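Local coordinates for nitroreductase family protein (Sphingopyxis sp., PDB 7DP1) that reduces nitro groups of dinitroaniline herbicides, using bound FMN and electrons from NADPH, at residues L138-S143 against A152-W157; P83-A88 against D194-S199; R36-A41 against Q159-L164. The protein carries 1 engineered substitution. One frame throughout, in Å; residues are numbered along the deposited sequence.

Contact 1 (L138-S143 against A152-W157). With FMN (flavin mononucleotide), chain D.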
loop_
_atom_site.group_PDB
_atom_site.type_symbol
_atom_site.label_atom_id
_atom_site.label_comp_id
_atom_site.label_asym_id
_atom_site.label_seq_id
_atom_site.Cartn_x
_atom_site.Cartn_y
_atom_site.Cartn_z
ATOM N N LEU A 138 0.067 -9.938 13.368
ATOM C CA LEU A 138 -0.727 -10.167 12.157
ATOM C C LEU A 138 0.177 -10.574 11.027
ATOM O O LEU A 138 1.120 -9.850 10.679
ATOM C CB LEU A 138 -1.503 -8.906 11.765
ATOM C CG LEU A 138 -2.296 -8.910 10.458
ATOM C CD1 LEU A 138 -3.553 -8.094 10.621
ATOM C CD2 LEU A 138 -1.472 -8.333 9.314
ATOM N N PHE A 139 -0.157 -11.685 10.396
ATOM C CA PHE A 139 0.575 -12.126 9.225
ATOM C C PHE A 139 -0.290 -11.906 8.005
ATOM O O PHE A 139 -1.382 -12.490 7.872
ATOM C CB PHE A 139 0.981 -13.586 9.346
ATOM C CG PHE A 139 2.067 -13.824 10.350
ATOM C CD1 PHE A 139 3.370 -13.465 10.064
ATOM C CD2 PHE A 139 1.785 -14.410 11.579
ATOM C CE1 PHE A 139 4.390 -13.676 10.992
ATOM C CE2 PHE A 139 2.784 -14.624 12.509
ATOM C CZ PHE A 139 4.105 -14.267 12.215
ATOM N N LEU A 140 0.206 -11.044 7.127
ATOM C CA LEU A 140 -0.516 -10.648 5.924
ATOM C C LEU A 140 -0.072 -11.510 4.779
ATOM O O LEU A 140 1.118 -11.578 4.474
ATOM C CB LEU A 140 -0.286 -9.148 5.626
ATOM C CG LEU A 140 -0.725 -8.556 4.279
ATOM C CD1 LEU A 140 -2.161 -8.899 3.960
ATOM C CD2 LEU A 140 -0.520 -7.011 4.284
ATOM N N HIS A 141 -1.018 -12.211 4.165
ATOM C CA HIS A 141 -0.665 -13.088 3.065
ATOM C C HIS A 141 -1.725 -13.068 1.977
ATOM O O HIS A 141 -2.784 -12.451 2.146
ATOM C CB HIS A 141 -0.460 -14.502 3.566
ATOM C CG HIS A 141 -1.630 -15.037 4.336
ATOM N ND1 HIS A 141 -2.598 -15.802 3.755
ATOM C CD2 HIS A 141 -1.952 -14.913 5.647
ATOM C CE1 HIS A 141 -3.502 -16.143 4.681
ATOM N NE2 HIS A 141 -3.129 -15.617 5.824
ATOM N N CYS A 142 -1.429 -13.730 0.861
ATOM C CA CYS A 142 -2.355 -13.772 -0.264
ATOM C C CYS A 142 -2.074 -14.986 -1.137
ATOM O O CYS A 142 -1.064 -15.680 -0.969
ATOM C CB CYS A 142 -2.259 -12.490 -1.109
ATOM S SG CYS A 142 -0.608 -12.240 -1.893
ATOM N N SER A 143 -2.975 -15.243 -2.071
ATOM C CA SER A 143 -2.771 -16.325 -3.018
ATOM C C SER A 143 -1.550 -16.050 -3.881
ATOM O O SER A 143 -1.280 -14.899 -4.213
ATOM C CB SER A 143 -3.992 -16.508 -3.912
ATOM O OG SER A 143 -3.675 -17.395 -4.969
ATOM N N ALA A 152 0.414 -4.151 -4.324
ATOM C CA ALA A 152 0.187 -2.751 -3.953
ATOM C C ALA A 152 -1.155 -2.613 -3.219
ATOM O O ALA A 152 -1.250 -1.855 -2.254
ATOM C CB ALA A 152 0.250 -1.826 -5.186
ATOM N N ASP A 153 -2.169 -3.371 -3.657
ATOM C CA ASP A 153 -3.469 -3.423 -2.976
ATOM C C ASP A 153 -3.283 -3.811 -1.516
ATOM O O ASP A 153 -3.916 -3.253 -0.636
ATOM C CB ASP A 153 -4.420 -4.446 -3.618
ATOM C CG ASP A 153 -4.767 -4.144 -5.068
ATOM O OD1 ASP A 153 -4.676 -2.973 -5.500
ATOM O OD2 ASP A 153 -5.186 -5.107 -5.769
ATOM N N MET A 154 -2.410 -4.777 -1.252
ATOM C CA MET A 154 -2.177 -5.174 0.135
ATOM C C MET A 154 -1.591 -4.022 0.973
ATOM O O MET A 154 -1.967 -3.835 2.148
ATOM C CB MET A 154 -1.242 -6.403 0.204
ATOM C CG MET A 154 -1.883 -7.699 -0.339
ATOM S SD MET A 154 -0.966 -9.204 0.121
ATOM C CE MET A 154 0.548 -9.007 -0.802
ATOM N N GLY A 155 -0.659 -3.282 0.379
ATOM C CA GLY A 155 -0.069 -2.118 1.044
ATOM C C GLY A 155 -1.146 -1.111 1.399
ATOM O O GLY A 155 -1.171 -0.536 2.489
ATOM N N MET A 156 -2.073 -0.923 0.477
ATOM C CA MET A 156 -3.168 0.019 0.703
ATOM C C MET A 156 -3.931 -0.408 1.934
ATOM O O MET A 156 -4.231 0.410 2.808
ATOM C CB MET A 156 -4.078 0.087 -0.520
ATOM C CG MET A 156 -3.407 0.749 -1.736
ATOM S SD MET A 156 -4.466 0.584 -3.185
ATOM C CE MET A 156 -3.191 0.729 -4.459
ATOM N N TRP A 157 -4.237 -1.695 2.010
ATOM C CA TRP A 157 -4.931 -2.239 3.198
ATOM C C TRP A 157 -4.102 -2.111 4.462
ATOM O O TRP A 157 -4.575 -1.629 5.492
ATOM C CB TRP A 157 -5.293 -3.697 2.992
ATOM C CG TRP A 157 -5.975 -4.322 4.174
ATOM C CD1 TRP A 157 -7.293 -4.215 4.495
ATOM C CD2 TRP A 157 -5.386 -5.183 5.178
ATOM N NE1 TRP A 157 -7.572 -4.955 5.625
ATOM C CE2 TRP A 157 -6.423 -5.553 6.070
ATOM C CE3 TRP A 157 -4.093 -5.659 5.415
ATOM C CZ2 TRP A 157 -6.211 -6.396 7.194
ATOM C CZ3 TRP A 157 -3.878 -6.489 6.534
ATOM C CH2 TRP A 157 -4.938 -6.842 7.408
HETATM N N1 FMN D . -11.191 1.997 -11.261
HETATM C C2 FMN D . -11.459 2.270 -12.578
HETATM O O2 FMN D . -12.595 2.602 -12.893
HETATM N N3 FMN D . -10.464 2.188 -13.533
HETATM C C4 FMN D . -9.175 1.838 -13.195
HETATM O O4 FMN D . -8.308 1.789 -14.087
HETATM C C4A FMN D . -8.901 1.552 -11.851
HETATM N N5 FMN D . -7.640 1.187 -11.440
HETATM C C5A FMN D . -7.377 0.948 -10.106
HETATM C C6 FMN D . -6.096 0.604 -9.718
HETATM C C7 FMN D . -5.826 0.354 -8.378
HETATM C C7M FMN D . -4.430 0.006 -7.965
HETATM C C8 FMN D . -6.834 0.442 -7.426
HETATM C C8M FMN D . -6.526 0.214 -5.970
HETATM C C9 FMN D . -8.118 0.786 -7.818
HETATM C C9A FMN D . -8.388 1.047 -9.159
HETATM N N10 FMN D . -9.666 1.386 -9.573
HETATM C C10 FMN D . -9.914 1.640 -10.898
HETATM C "C1'" FMN D . -10.803 1.521 -8.597
HETATM C "C2'" FMN D . -11.331 0.173 -8.116
HETATM O "O2'" FMN D . -12.192 -0.391 -9.074
HETATM C "C3'" FMN D . -12.073 0.424 -6.803
HETATM O "O3'" FMN D . -11.160 0.867 -5.821
HETATM C "C4'" FMN D . -12.824 -0.792 -6.267
HETATM O "O4'" FMN D . -13.863 -1.086 -7.183
HETATM C "C5'" FMN D . -13.449 -0.394 -4.930
HETATM O "O5'" FMN D . -14.283 0.753 -5.115
HETATM P P FMN D . -14.063 2.099 -4.236
HETATM O O1P FMN D . -15.001 3.136 -4.830
HETATM O O2P FMN D . -14.391 1.916 -2.780
HETATM O O3P FMN D . -12.601 2.457 -4.306
#
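Met-154 and Trp-157 of helix 152-157 reach across to Leu-138, Leu-140 and Cys-142, the alternate residues of strand 138-143 that point toward the helix. The helix segment runs roughly antiparallel to the strand, at 150°, with the axes 10.2 Å apart. Asp-153 faces elsewhere. Its OD1 lies 3.7 Å from C8M of FMN and is hydrogen-bonded to the backbone N of Gly-47. Met-154 comes next and sends its thioether to the strand. The chain bends at its end (chi3 -68°), which lays the methyl beside the cysteine: CE is 3.6 Å from Cys-142 SG. Met-154 SD also meets Leu-140 CD1, at 4.0 Å. This is helix-on-sheet packing in the alpha+beta fold of the FMN-dependent nitroreductases. The strand is an inner one of the antiparallel sheet. The helix has one side on the sheet and another on the second subunit, where Met-156 touches Gly-155 of that chain. Met-156 points to the flavin as well, its SD 3.5 Å from the dimethylbenzene methyl C8M. Arg-18 and Ser-20 of the second subunit are among the residues that hydrogen-bond this FMN. Trp-157 closes the segment. CG stands anti to the backbone N (chi1 179°), which carries the six-membered ring to the leucines. Leu-138 CD1 meets the ring edge near its plane, 3.7 Å from Trp-157 CH2. Leu-140 CD1 comes obliquely to Trp-157 CZ3, at 3.9 Å. The ring also stacks on Trp-53. With an alanine in its place, Leu-138 and Leu-140 are likely to face a gap, and Trp-53 to lose its stacking partner.

Contact 2 (P83-A88 against D194-S199); sequences PEYDIA and DQILFS. Engineered in segment 83-88: Ala-88 (natural residue Tyr).
Glu-84 folds back at chi2 (-71°), which turns its carboxylate toward the backbone N of Leu-197. Tyr-85 holds CG between its own backbone N and carbonyl carbon (chi1 53°), and its ring reaches toward the carbonyl of Phe-198. A loop is thus fastened to strand 195-199 by side chain to backbone bonds, beside a classic beta bulge in which Phe-198 and Ser-199 both face Leu-140. Leu-197 N donates to Glu-84 OE2 over 2.7 Å, nearly straight at 168°. The anti lone pair of that oxygen is used. The other oxygen, OE1, forms a salt bridge with Arg-186, so both oxygens of the carboxylate are engaged. Its negative charge is probably stabilised by this arginine. Glu-84 and Ile-196 run alongside each other, pointing opposite ways, with Glu-84 OE2 3.4 Å from Ile-196 CG1. Two backbone carbonyls lie at the tyrosine's edge, in the ring plane. One is that of Leu-197, whose O is 3.3 Å from Tyr-85 CE2. The ring also meets Trp-151 edge-to-face. Phe-198 belongs to the FMN pocket and touches the flavin, so the contact borders that site. Tyr-85 OH donates to Phe-198 O; the modelled 2.4 Å is shorter than expected and its exact value doubtful. The same Tyr-85 OH sits 3.5 Å from Phe-198 CD1.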
loop_
_atom_site.group_PDB
_atom_site.type_symbol
_atom_site.label_atom_id
_atom_site.label_comp_id
_atom_site.label_asym_id
_atom_site.label_seq_id
_atom_site.Cartn_x
_atom_site.Cartn_y
_atom_site.Cartn_z
ATOM N N PRO A 83 13.553 -17.833 2.320
ATOM C CA PRO A 83 13.004 -16.567 1.814
ATOM C C PRO A 83 11.752 -16.802 0.977
ATOM O O PRO A 83 11.800 -17.676 0.126
ATOM C CB PRO A 83 14.151 -16.006 0.965
ATOM C CG PRO A 83 15.358 -16.728 1.432
ATOM C CD PRO A 83 14.903 -18.099 1.800
ATOM N N GLU A 84 10.662 -16.067 1.221
ATOM C CA GLU A 84 9.445 -16.171 0.412
ATOM C C GLU A 84 9.645 -15.490 -0.943
ATOM O O GLU A 84 9.024 -15.861 -1.945
ATOM C CB GLU A 84 8.240 -15.515 1.109
ATOM C CG GLU A 84 7.564 -16.281 2.205
ATOM C CD GLU A 84 6.765 -17.483 1.708
ATOM O OE1 GLU A 84 7.384 -18.539 1.487
ATOM O OE2 GLU A 84 5.525 -17.377 1.551
ATOM N N TYR A 85 10.508 -14.479 -0.946
ATOM C CA TYR A 85 10.777 -13.649 -2.119
ATOM C C TYR A 85 12.006 -12.794 -1.815
ATOM O O TYR A 85 12.634 -12.965 -0.777
ATOM C CB TYR A 85 9.579 -12.764 -2.443
ATOM C CG TYR A 85 9.119 -11.959 -1.244
ATOM C CD1 TYR A 85 9.707 -10.733 -0.935
ATOM C CD2 TYR A 85 8.108 -12.432 -0.409
ATOM C CE1 TYR A 85 9.291 -9.997 0.172
ATOM C CE2 TYR A 85 7.685 -11.698 0.696
ATOM C CZ TYR A 85 8.284 -10.485 0.980
ATOM O OH TYR A 85 7.881 -9.755 2.077
ATOM N N ASP A 86 12.319 -11.850 -2.690
ATOM C CA ASP A 86 13.408 -10.902 -2.445
ATOM C C ASP A 86 12.926 -9.713 -1.624
ATOM O O ASP A 86 12.160 -8.870 -2.129
ATOM C CB ASP A 86 13.972 -10.401 -3.769
ATOM C CG ASP A 86 14.875 -11.404 -4.422
ATOM O OD1 ASP A 86 15.186 -12.424 -3.782
ATOM O OD2 ASP A 86 15.258 -11.187 -5.587
ATOM N N ILE A 87 13.364 -9.634 -0.367
ATOM C CA ILE A 87 12.899 -8.560 0.512
ATOM C C ILE A 87 13.483 -7.228 0.052
ATOM O O ILE A 87 12.754 -6.295 -0.301
ATOM C CB ILE A 87 13.282 -8.825 1.980
ATOM C CG1 ILE A 87 12.676 -10.154 2.447
ATOM C CG2 ILE A 87 12.820 -7.678 2.869
ATOM C CD1 ILE A 87 12.828 -10.419 3.943
ATOM N N ALA A 88 14.804 -7.138 0.056
ATOM C CA ALA A 88 15.473 -6.017 -0.582
ATOM C C ALA A 88 15.721 -6.379 -2.039
ATOM O O ALA A 88 15.990 -7.539 -2.346
ATOM C CB ALA A 88 16.772 -5.677 0.128
ATOM N N ASP A 194 -0.244 -22.718 -1.474
ATOM C CA ASP A 194 -0.898 -21.857 -2.453
ATOM C C ASP A 194 -0.837 -20.414 -1.974
ATOM O O ASP A 194 -1.142 -19.480 -2.722
ATOM C CB ASP A 194 -2.350 -22.271 -2.660
ATOM C CG ASP A 194 -3.185 -22.075 -1.406
ATOM O OD1 ASP A 194 -2.824 -22.638 -0.345
ATOM O OD2 ASP A 194 -4.187 -21.326 -1.474
ATOM N N GLN A 195 -0.503 -20.242 -0.696
ATOM C CA GLN A 195 -0.365 -18.910 -0.095
ATOM C C GLN A 195 1.092 -18.473 -0.075
ATOM O O GLN A 195 2.005 -19.305 -0.017
ATOM C CB GLN A 195 -0.915 -18.898 1.333
ATOM C CG GLN A 195 -2.406 -19.070 1.389
ATOM C CD GLN A 195 -3.111 -17.864 0.823
ATOM O OE1 GLN A 195 -2.976 -16.753 1.341
ATOM N NE2 GLN A 195 -3.837 -18.065 -0.275
ATOM N N ILE A 196 1.306 -17.167 -0.105
ATOM C CA ILE A 196 2.642 -16.612 0.086
ATOM C C ILE A 196 2.583 -15.556 1.178
ATOM O O ILE A 196 1.667 -14.727 1.214
ATOM C CB ILE A 196 3.224 -16.022 -1.241
ATOM C CG1 ILE A 196 4.582 -15.363 -0.994
ATOM C CG2 ILE A 196 2.260 -15.023 -1.895
ATOM C CD1 ILE A 196 5.380 -15.065 -2.272
ATOM N N LEU A 197 3.547 -15.597 2.087
ATOM C CA LEU A 197 3.564 -14.644 3.182
ATOM C C LEU A 197 4.233 -13.387 2.706
ATOM O O LEU A 197 5.368 -13.449 2.241
ATOM C CB LEU A 197 4.310 -15.201 4.397
ATOM C CG LEU A 197 4.529 -14.226 5.562
ATOM C CD1 LEU A 197 3.205 -13.852 6.214
ATOM C CD2 LEU A 197 5.490 -14.805 6.603
ATOM N N PHE A 198 3.543 -12.255 2.814
ATOM C CA PHE A 198 4.160 -10.965 2.492
ATOM C C PHE A 198 4.896 -10.418 3.719
ATOM O O PHE A 198 6.112 -10.222 3.698
ATOM C CB PHE A 198 3.104 -9.969 1.967
ATOM C CG PHE A 198 3.517 -8.499 2.035
ATOM C CD1 PHE A 198 4.803 -8.090 1.763
ATOM C CD2 PHE A 198 2.579 -7.530 2.350
ATOM C CE1 PHE A 198 5.153 -6.750 1.821
ATOM C CE2 PHE A 198 2.921 -6.191 2.399
ATOM C CZ PHE A 198 4.215 -5.806 2.147
ATOM N N SER A 199 4.178 -10.192 4.799
ATOM C CA SER A 199 4.785 -9.460 5.896
ATOM C C SER A 199 4.082 -9.745 7.202
ATOM O O SER A 199 2.920 -10.160 7.215
ATOM C CB SER A 199 4.751 -7.960 5.595
ATOM O OG SER A 199 5.280 -7.205 6.673
#

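Contact 3 (R36-A41 against Q159-L164); sequences RIFEIA and QSVMLL
Leu-164 inserts its CD1 methyl among Ile-37, Ile-40 and Ala-41 of the facing helix. CD1 lies 3.3 Å from the carbonyl O of Ile-37 and 3.6 Å from the backbone N of Ala-41. These two backbone atoms are already hydrogen-bonded to each other within helix 36-41, so the methyl rests against a polar pair that is satisfied. Ile-37 and Leu-164 overlap flank to flank with their ends reversed, and the CG2 branch of Ile-37 touches Leu-164 CB at 3.6 Å. CG2 stands anti to the backbone N, which turns this branch to the leucine. Ile-40 meets the same leucine through CB, 4.0 Å from Leu-164 CD1. Ala-41 contributes a single methyl, with CB 3.6 Å from Val-161 CG2. The small side chains of Ala-41 and Ser-160 let the backbones come close here, their CA atoms being 5.3 Å apart. The other methyl of the valine, Val-161 CG1, sits at the edge of the Phe-38 ring, 4.0 Å from CE1. Farther out, Ser-160 OG is hydrogen-bonded to Met-156 O one turn back and to Gln-159 of the second subunit. Leu-164 O is held by His-168 ND1. The segments cross at 136°, with their axes 9.1 Å apart. Helix 31-41 thus packs against the later part of helix 148-167, while Met-162, on another side of that helix, rests on strand 171-175, and Leu-163 on helix 11-17.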
loop_
_atom_site.group_PDB
_atom_site.type_symbol
_atom_site.label_atom_id
_atom_site.label_comp_id
_atom_site.label_asym_id
_atom_site.label_seq_id
_atom_site.Cartn_x
_atom_site.Cartn_y
_atom_site.Cartn_z
ATOM N N ARG A 36 -13.032 -4.280 15.154
ATOM C CA ARG A 36 -13.567 -3.021 14.652
ATOM C C ARG A 36 -12.550 -2.301 13.723
ATOM O O ARG A 36 -12.962 -1.575 12.791
ATOM C CB ARG A 36 -14.038 -2.080 15.753
ATOM C CG ARG A 36 -15.388 -2.535 16.312
ATOM C CD ARG A 36 -15.863 -1.664 17.435
ATOM N NE ARG A 36 -14.829 -1.239 18.367
ATOM C CZ ARG A 36 -14.667 -1.779 19.567
ATOM N NH1 ARG A 36 -15.456 -2.766 19.958
ATOM N NH2 ARG A 36 -13.736 -1.316 20.377
ATOM N N ILE A 37 -11.242 -2.436 13.966
ATOM C CA ILE A 37 -10.309 -1.788 13.069
ATOM C C ILE A 37 -10.352 -2.461 11.674
ATOM O O ILE A 37 -10.321 -1.781 10.638
ATOM C CB ILE A 37 -8.899 -1.756 13.713
ATOM C CG1 ILE A 37 -8.917 -0.667 14.782
ATOM C CG2 ILE A 37 -7.811 -1.524 12.665
ATOM C CD1 ILE A 37 -7.679 -0.496 15.619
ATOM N N PHE A 38 -10.448 -3.782 11.649
ATOM C CA PHE A 38 -10.453 -4.520 10.397
ATOM C C PHE A 38 -11.692 -4.294 9.486
ATOM O O PHE A 38 -11.529 -4.281 8.268
ATOM C CB PHE A 38 -10.287 -6.008 10.715
ATOM C CG PHE A 38 -8.926 -6.371 11.289
ATOM C CD1 PHE A 38 -7.775 -5.664 10.941
ATOM C CD2 PHE A 38 -8.807 -7.429 12.175
ATOM C CE1 PHE A 38 -6.528 -6.036 11.468
ATOM C CE2 PHE A 38 -7.576 -7.810 12.702
ATOM C CZ PHE A 38 -6.436 -7.124 12.357
ATOM N N GLU A 39 -12.910 -4.093 10.027
ATOM C CA GLU A 39 -14.068 -3.842 9.119
ATOM C C GLU A 39 -13.896 -2.529 8.398
ATOM O O GLU A 39 -14.292 -2.409 7.237
ATOM C CB GLU A 39 -15.444 -3.803 9.794
ATOM C CG GLU A 39 -15.756 -4.966 10.603
ATOM C CD GLU A 39 -15.441 -4.590 11.991
ATOM O OE1 GLU A 39 -14.641 -3.637 12.109
ATOM O OE2 GLU A 39 -15.923 -5.186 12.982
ATOM N N ILE A 40 -13.329 -1.534 9.087
ATOM C CA ILE A 40 -13.099 -0.223 8.459
ATOM C C ILE A 40 -11.952 -0.286 7.462
ATOM O O ILE A 40 -12.035 0.301 6.378
ATOM C CB ILE A 40 -12.787 0.868 9.494
ATOM C CG1 ILE A 40 -13.859 0.910 10.593
ATOM C CG2 ILE A 40 -12.712 2.210 8.803
ATOM C CD1 ILE A 40 -13.577 1.927 11.672
ATOM N N ALA A 41 -10.885 -1.007 7.806
ATOM C CA ALA A 41 -9.740 -1.151 6.899
ATOM C C ALA A 41 -10.137 -1.841 5.595
ATOM O O ALA A 41 -9.513 -1.654 4.563
ATOM C CB ALA A 41 -8.614 -1.938 7.575
ATOM N N GLN A 159 -1.582 -0.125 5.254
ATOM C CA GLN A 159 -1.503 1.250 5.746
ATOM C C GLN A 159 -2.836 1.699 6.361
ATOM O O GLN A 159 -2.864 2.476 7.308
ATOM C CB GLN A 159 -1.093 2.215 4.620
ATOM C CG GLN A 159 -1.128 3.700 4.995
ATOM C CD GLN A 159 -0.003 4.105 5.943
ATOM O OE1 GLN A 159 0.552 3.274 6.696
ATOM N NE2 GLN A 159 0.341 5.385 5.918
ATOM N N SER A 160 -3.951 1.235 5.814
ATOM C CA SER A 160 -5.231 1.531 6.474
ATOM C C SER A 160 -5.225 1.018 7.911
ATOM O O SER A 160 -5.593 1.747 8.859
ATOM C CB SER A 160 -6.391 0.923 5.693
ATOM O OG SER A 160 -6.440 1.494 4.392
ATOM N N VAL A 161 -4.784 -0.227 8.095
ATOM C CA VAL A 161 -4.761 -0.795 9.449
ATOM C C VAL A 161 -3.849 -0.006 10.389
ATOM O O VAL A 161 -4.227 0.354 11.503
ATOM C CB VAL A 161 -4.334 -2.271 9.383
ATOM C CG1 VAL A 161 -4.157 -2.863 10.787
ATOM C CG2 VAL A 161 -5.375 -3.047 8.564
ATOM N N MET A 162 -2.647 0.295 9.919
ATOM C CA MET A 162 -1.667 0.974 10.749
ATOM C C MET A 162 -2.163 2.359 11.192
ATOM O O MET A 162 -1.953 2.781 12.324
ATOM C CB MET A 162 -0.353 1.086 9.980
ATOM C CG MET A 162 0.329 -0.275 9.798
ATOM S SD MET A 162 1.958 -0.054 9.086
ATOM C CE MET A 162 1.526 0.114 7.365
ATOM N N LEU A 163 -2.820 3.076 10.283
ATOM C CA LEU A 163 -3.386 4.371 10.651
ATOM C C LEU A 163 -4.541 4.250 11.633
ATOM O O LEU A 163 -4.634 5.045 12.561
ATOM C CB LEU A 163 -3.850 5.112 9.404
ATOM C CG LEU A 163 -2.679 5.541 8.516
ATOM C CD1 LEU A 163 -3.185 6.198 7.255
ATOM C CD2 LEU A 163 -1.807 6.491 9.318
ATOM N N LEU A 164 -5.406 3.250 11.442
ATOM C CA LEU A 164 -6.532 3.041 12.361
ATOM C C LEU A 164 -6.065 2.698 13.774
ATOM O O LEU A 164 -6.701 3.078 14.764
ATOM C CB LEU A 164 -7.438 1.921 11.848
ATOM C CG LEU A 164 -8.280 2.332 10.642
ATOM C CD1 LEU A 164 -8.845 1.108 9.875
ATOM C CD2 LEU A 164 -9.385 3.259 11.078
#

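From the N terminus, helix 31-41 comes first and meets its partner in helix 148-167 only after 117 intervening residues, which closes the long loop of contact 3. The loop at 83-88 leaves inside that span and is closed by strand 195-199 beyond it, so contacts 2 and 3 cross along the chain. Their centres are about 22 Å apart and they do not touch. Contact 1 closes a short strand-to-helix connection of eight residues, and it falls within both of the longer loops. It also joins them in space. Its strand neighbours strand 195-204, where His-141 meets Gln-195. Its helix continues into contact 3, and Trp-157 of the helix and Leu-138 of the strand both touch Phe-38.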